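PDB 3E99: benzoate 1,2-dioxygenase beta subunit from Burkholderia mallei ATCC 23344, which probably serves as the structural beta component of the benzoate 1,2-dioxygenase oxygenase, the enzyme system that converts benzoate to a cis-dihydrodiol. Local coordinates for residues K3-L14 with Y132-I143. Residues are numbered along the deposited sequence; the frame is centred on the assembly and turned at random.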
loop_
_atom_site.group_PDB
_atom_site.type_symbol
_atom_site.label_atom_id
_atom_site.label_comp_id
_atom_site.label_asym_id
_atom_site.label_seq_id
_atom_site.Cartn_x
_atom_site.Cartn_y
_atom_site.Cartn_z
ATOM N N LYS A 3 -14.571 19.865 16.465
ATOM C CA LYS A 3 -13.746 19.452 15.325
ATOM C C LYS A 3 -14.292 18.159 14.730
ATOM O O LYS A 3 -14.380 17.143 15.411
ATOM C CB LYS A 3 -12.264 19.284 15.718
ATOM C CG LYS A 3 -11.371 20.378 15.163
ATOM C CD LYS A 3 -10.191 20.654 16.057
ATOM C CE LYS A 3 -9.168 21.524 15.366
ATOM N NZ LYS A 3 -8.095 21.938 16.290
ATOM N N THR A 4 -14.705 18.209 13.472
ATOM C CA THR A 4 -15.120 17.004 12.787
ATOM C C THR A 4 -13.872 16.514 12.052
ATOM O O THR A 4 -13.224 17.259 11.325
ATOM C CB THR A 4 -16.377 17.183 11.884
ATOM O OG1 THR A 4 -16.093 18.029 10.772
ATOM C CG2 THR A 4 -17.561 17.773 12.700
ATOM N N ILE A 5 -13.491 15.288 12.365
ATOM C CA ILE A 5 -12.277 14.673 11.902
ATOM C C ILE A 5 -12.776 13.366 11.347
ATOM O O ILE A 5 -13.569 12.661 11.996
ATOM C CB ILE A 5 -11.283 14.430 13.059
ATOM C CG1 ILE A 5 -10.771 15.746 13.634
ATOM C CG2 ILE A 5 -10.063 13.573 12.613
ATOM C CD1 ILE A 5 -9.939 16.556 12.658
ATOM N N ASP A 6 -12.365 13.063 10.124
ATOM C CA ASP A 6 -12.708 11.799 9.527
ATOM C C ASP A 6 -11.433 11.027 9.152
ATOM O O ASP A 6 -10.294 11.478 9.389
ATOM C CB ASP A 6 -13.610 12.006 8.314
ATOM C CG ASP A 6 -12.960 12.806 7.203
ATOM O OD1 ASP A 6 -11.724 12.914 7.135
ATOM O OD2 ASP A 6 -13.704 13.311 6.343
ATOM N N LEU A 7 -11.636 9.873 8.531
ATOM C CA LEU A 7 -10.539 8.991 8.192
ATOM C C LEU A 7 -9.578 9.647 7.245
ATOM O O LEU A 7 -8.368 9.471 7.380
ATOM C CB LEU A 7 -11.076 7.686 7.591
ATOM C CG LEU A 7 -10.045 6.670 7.175
ATOM C CD1 LEU A 7 -9.203 6.247 8.390
ATOM C CD2 LEU A 7 -10.751 5.464 6.500
ATOM N N ALA A 8 -10.080 10.415 6.288
ATOM C CA ALA A 8 -9.206 11.130 5.372
ATOM C C ALA A 8 -8.321 12.152 6.080
ATOM O O ALA A 8 -7.154 12.281 5.743
ATOM C CB ALA A 8 -9.972 11.763 4.215
ATOM N N ASP A 9 -8.866 12.865 7.066
ATOM C CA ASP A 9 -8.047 13.790 7.846
ATOM C C ASP A 9 -6.923 13.047 8.591
ATOM O O ASP A 9 -5.776 13.506 8.655
ATOM C CB ASP A 9 -8.897 14.543 8.840
ATOM C CG ASP A 9 -9.907 15.423 8.179
ATOM O OD1 ASP A 9 -9.590 16.029 7.124
ATOM O OD2 ASP A 9 -11.029 15.472 8.708
ATOM N N ILE A 10 -7.273 11.908 9.170
ATOM C CA ILE A 10 -6.312 11.076 9.861
ATOM C C ILE A 10 -5.235 10.553 8.911
ATOM O O ILE A 10 -4.062 10.580 9.236
ATOM C CB ILE A 10 -6.996 9.917 10.628
ATOM C CG1 ILE A 10 -7.951 10.448 11.721
ATOM C CG2 ILE A 10 -5.930 8.977 11.273
ATOM C CD1 ILE A 10 -8.926 9.429 12.297
ATOM N N GLN A 11 -5.642 10.059 7.735
ATOM C CA GLN A 11 -4.722 9.567 6.714
ATOM C C GLN A 11 -3.755 10.674 6.256
ATOM O O GLN A 11 -2.543 10.457 6.121
ATOM C CB GLN A 11 -5.512 8.941 5.541
ATOM C CG GLN A 11 -6.113 7.581 5.905
ATOM C CD GLN A 11 -7.024 6.997 4.838
ATOM O OE1 GLN A 11 -7.859 7.688 4.277
ATOM N NE2 GLN A 11 -6.881 5.711 4.581
ATOM N N ALA A 12 -4.267 11.886 6.106
ATOM C CA ALA A 12 -3.448 12.999 5.662
ATOM C C ALA A 12 -2.322 13.205 6.651
ATOM O O ALA A 12 -1.157 13.394 6.274
ATOM C CB ALA A 12 -4.298 14.281 5.495
ATOM N N PHE A 13 -2.664 13.144 7.934
ATOM C CA PHE A 13 -1.690 13.264 8.989
ATOM C C PHE A 13 -0.669 12.137 9.026
ATOM O O PHE A 13 0.560 12.390 9.158
ATOM C CB PHE A 13 -2.359 13.328 10.327
ATOM C CG PHE A 13 -1.389 13.387 11.449
ATOM C CD1 PHE A 13 -0.587 14.500 11.610
ATOM C CD2 PHE A 13 -1.235 12.307 12.312
ATOM C CE1 PHE A 13 0.317 14.550 12.626
ATOM C CE2 PHE A 13 -0.319 12.353 13.312
ATOM C CZ PHE A 13 0.470 13.461 13.464
ATOM N N LEU A 14 -1.147 10.900 8.905
ATOM C CA LEU A 14 -0.266 9.747 8.843
ATOM C C LEU A 14 0.716 9.848 7.651
ATOM O O LEU A 14 1.883 9.466 7.772
ATOM C CB LEU A 14 -1.046 8.415 8.781
ATOM C CG LEU A 14 -1.963 7.983 9.942
ATOM C CD1 LEU A 14 -2.713 6.665 9.644
ATOM C CD2 LEU A 14 -1.110 7.893 11.239
ATOM N N TYR A 132 -2.100 4.229 16.659
ATOM C CA TYR A 132 -1.854 5.610 17.051
ATOM C C TYR A 132 -3.076 6.178 17.797
ATOM O O TYR A 132 -4.202 5.952 17.383
ATOM C CB TYR A 132 -1.624 6.480 15.826
ATOM C CG TYR A 132 -0.258 6.512 15.186
ATOM C CD1 TYR A 132 0.580 5.405 15.174
ATOM C CD2 TYR A 132 0.109 7.629 14.410
ATOM C CE1 TYR A 132 1.811 5.458 14.521
ATOM C CE2 TYR A 132 1.300 7.667 13.709
ATOM C CZ TYR A 132 2.158 6.603 13.782
ATOM O OH TYR A 132 3.353 6.670 13.097
ATOM N N ALA A 133 -2.839 6.918 18.880
ATOM C CA ALA A 133 -3.811 7.880 19.417
ATOM C C ALA A 133 -3.300 9.267 19.087
ATOM O O ALA A 133 -2.151 9.603 19.419
ATOM C CB ALA A 133 -3.958 7.725 20.930
ATOM N N ILE A 134 -4.144 10.067 18.447
ATOM C CA ILE A 134 -3.744 11.359 17.920
ATOM C C ILE A 134 -4.711 12.425 18.429
ATOM O O ILE A 134 -5.916 12.296 18.242
ATOM C CB ILE A 134 -3.787 11.384 16.382
ATOM C CG1 ILE A 134 -2.965 10.258 15.770
ATOM C CG2 ILE A 134 -3.303 12.728 15.871
ATOM C CD1 ILE A 134 -3.401 9.886 14.365
ATOM N N ASP A 135 -4.156 13.477 19.025
ATOM C CA ASP A 135 -4.907 14.612 19.547
ATOM C C ASP A 135 -5.094 15.679 18.476
ATOM O O ASP A 135 -4.115 16.289 17.983
ATOM C CB ASP A 135 -4.149 15.196 20.743
ATOM C CG ASP A 135 -4.851 16.397 21.373
ATOM O OD1 ASP A 135 -6.007 16.736 21.016
ATOM O OD2 ASP A 135 -4.214 16.997 22.239
ATOM N N PHE A 136 -6.339 15.865 18.050
ATOM C CA PHE A 136 -6.649 16.881 17.054
ATOM C C PHE A 136 -7.192 18.191 17.638
ATOM O O PHE A 136 -7.701 19.035 16.899
ATOM C CB PHE A 136 -7.634 16.341 16.021
ATOM C CG PHE A 136 -7.033 15.355 15.043
ATOM C CD1 PHE A 136 -6.946 13.999 15.353
ATOM C CD2 PHE A 136 -6.577 15.782 13.802
ATOM C CE1 PHE A 136 -6.426 13.098 14.456
ATOM C CE2 PHE A 136 -6.065 14.857 12.886
ATOM C CZ PHE A 136 -5.974 13.535 13.228
ATOM N N SER A 137 -7.046 18.396 18.937
ATOM C CA SER A 137 -7.592 19.597 19.579
ATOM C C SER A 137 -6.863 20.910 19.194
ATOM O O SER A 137 -7.494 21.964 19.109
ATOM C CB SER A 137 -7.591 19.420 21.089
ATOM O OG SER A 137 -6.280 19.274 21.571
ATOM N N GLY A 138 -5.562 20.836 18.921
ATOM C CA GLY A 138 -4.783 22.024 18.495
ATOM C C GLY A 138 -4.904 22.354 17.016
ATOM O O GLY A 138 -5.655 21.723 16.286
ATOM N N ASP A 139 -4.140 23.335 16.551
ATOM C CA ASP A 139 -4.188 23.697 15.144
ATOM C C ASP A 139 -3.467 22.665 14.279
ATOM O O ASP A 139 -3.785 22.526 13.090
ATOM C CB ASP A 139 -3.626 25.106 14.930
ATOM C CG ASP A 139 -4.493 26.171 15.578
ATOM O OD1 ASP A 139 -5.723 26.228 15.300
ATOM O OD2 ASP A 139 -3.938 26.951 16.381
ATOM N N ALA A 140 -2.526 21.928 14.872
ATOM C CA ALA A 140 -1.840 20.824 14.173
ATOM C C ALA A 140 -1.990 19.557 14.989
ATOM O O ALA A 140 -1.879 19.613 16.210
ATOM C CB ALA A 140 -0.382 21.126 13.984
ATOM N N PRO A 141 -2.243 18.400 14.327
ATOM C CA PRO A 141 -2.422 17.173 15.107
ATOM C C PRO A 141 -1.169 16.784 15.866
ATOM O O PRO A 141 -0.076 17.120 15.426
ATOM C CB PRO A 141 -2.750 16.115 14.027
ATOM C CG PRO A 141 -3.266 16.923 12.889
ATOM C CD PRO A 141 -2.416 18.133 12.886
ATOM N N LYS A 142 -1.337 16.064 16.984
ATOM C CA LYS A 142 -0.223 15.650 17.815
ATOM C C LYS A 142 -0.431 14.225 18.290
ATOM O O LYS A 142 -1.458 13.898 18.908
ATOM C CB LYS A 142 -0.069 16.562 19.044
ATOM C CG LYS A 142 0.223 18.031 18.787
ATOM C CD LYS A 142 1.723 18.278 18.498
ATOM C CE LYS A 142 2.049 19.706 18.131
ATOM N NZ LYS A 142 3.556 19.925 18.093
ATOM N N ILE A 143 0.522 13.360 17.965
ATOM C CA ILE A 143 0.504 11.991 18.461
ATOM C C ILE A 143 0.634 11.943 19.987
ATOM O O ILE A 143 1.576 12.472 20.553
ATOM C CB ILE A 143 1.612 11.134 17.832
ATOM C CG1 ILE A 143 1.339 10.994 16.295
ATOM C CG2 ILE A 143 1.678 9.787 18.584
ATOM C CD1 ILE A 143 2.515 10.658 15.430
HETATM O O HOH W 1 -7.670 24.418 16.767
#
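Helix 7-14, which carries Ile10, Phe13 and Leu14, runs nearly at right angles (101°) to strand 132-135, which carries Tyr132 and Ile134, with their axes 11.1 Å apart at closest approach. This is the NTF2-like fold of ring-hydroxylating dioxygenase beta subunits, in which an N-terminal helix packs on a curved mixed sheet. The loop 136-141 links two antiparallel strands of that sheet, and the N-terminal residues before the helix lie against it. Asp6 and Asp9 form a capping box that starts the helix.

Of the helix residues in this contact, Phe13 buries the most surface. Its CG stands anti to the backbone N (chi1 177°), which turns the ring toward Ile134, Pro141 and Ile143. Pro141 CB lies over one face of this ring, displaced from the ring centre toward CD1 and CE1, 3.6 Å from Phe13 CD1. Ile143 CG1 meets the ring at its edge, 3.7 Å from Phe13 CE2. Ile134 CD1 approaches obliquely and also touches Ile10 CG2. Further along the helix, Leu14 CD2 packs closely on Tyr132 CD2, at 3.4 Å. The Tyr132 hydroxyl hydrogen-bonds to Glu17, one turn farther along the helix.

The Phe136 ring touches both Ile5, ahead of the helix, and Ile10 on it. Ile5 CG2 sits almost exactly over the centre of the ring, 4.0 Å from the centroid, in a CH-pi contact. Ile10 CG1 reaches Phe136 CZ at 4.0 Å.

The polar part of the contact lies at the loop. Asp135 OD1 accepts from Ser137 N, an Asx turn, and also from Ser137 OG. The extended Lys3 side chain carries its ammonium to the loop carbonyls. Lys3 NZ donates to Phe136 O at 3.0 Å and, more weakly, to Ser137 O, while water 1 bridges Lys3 NZ to Asp139 OD1.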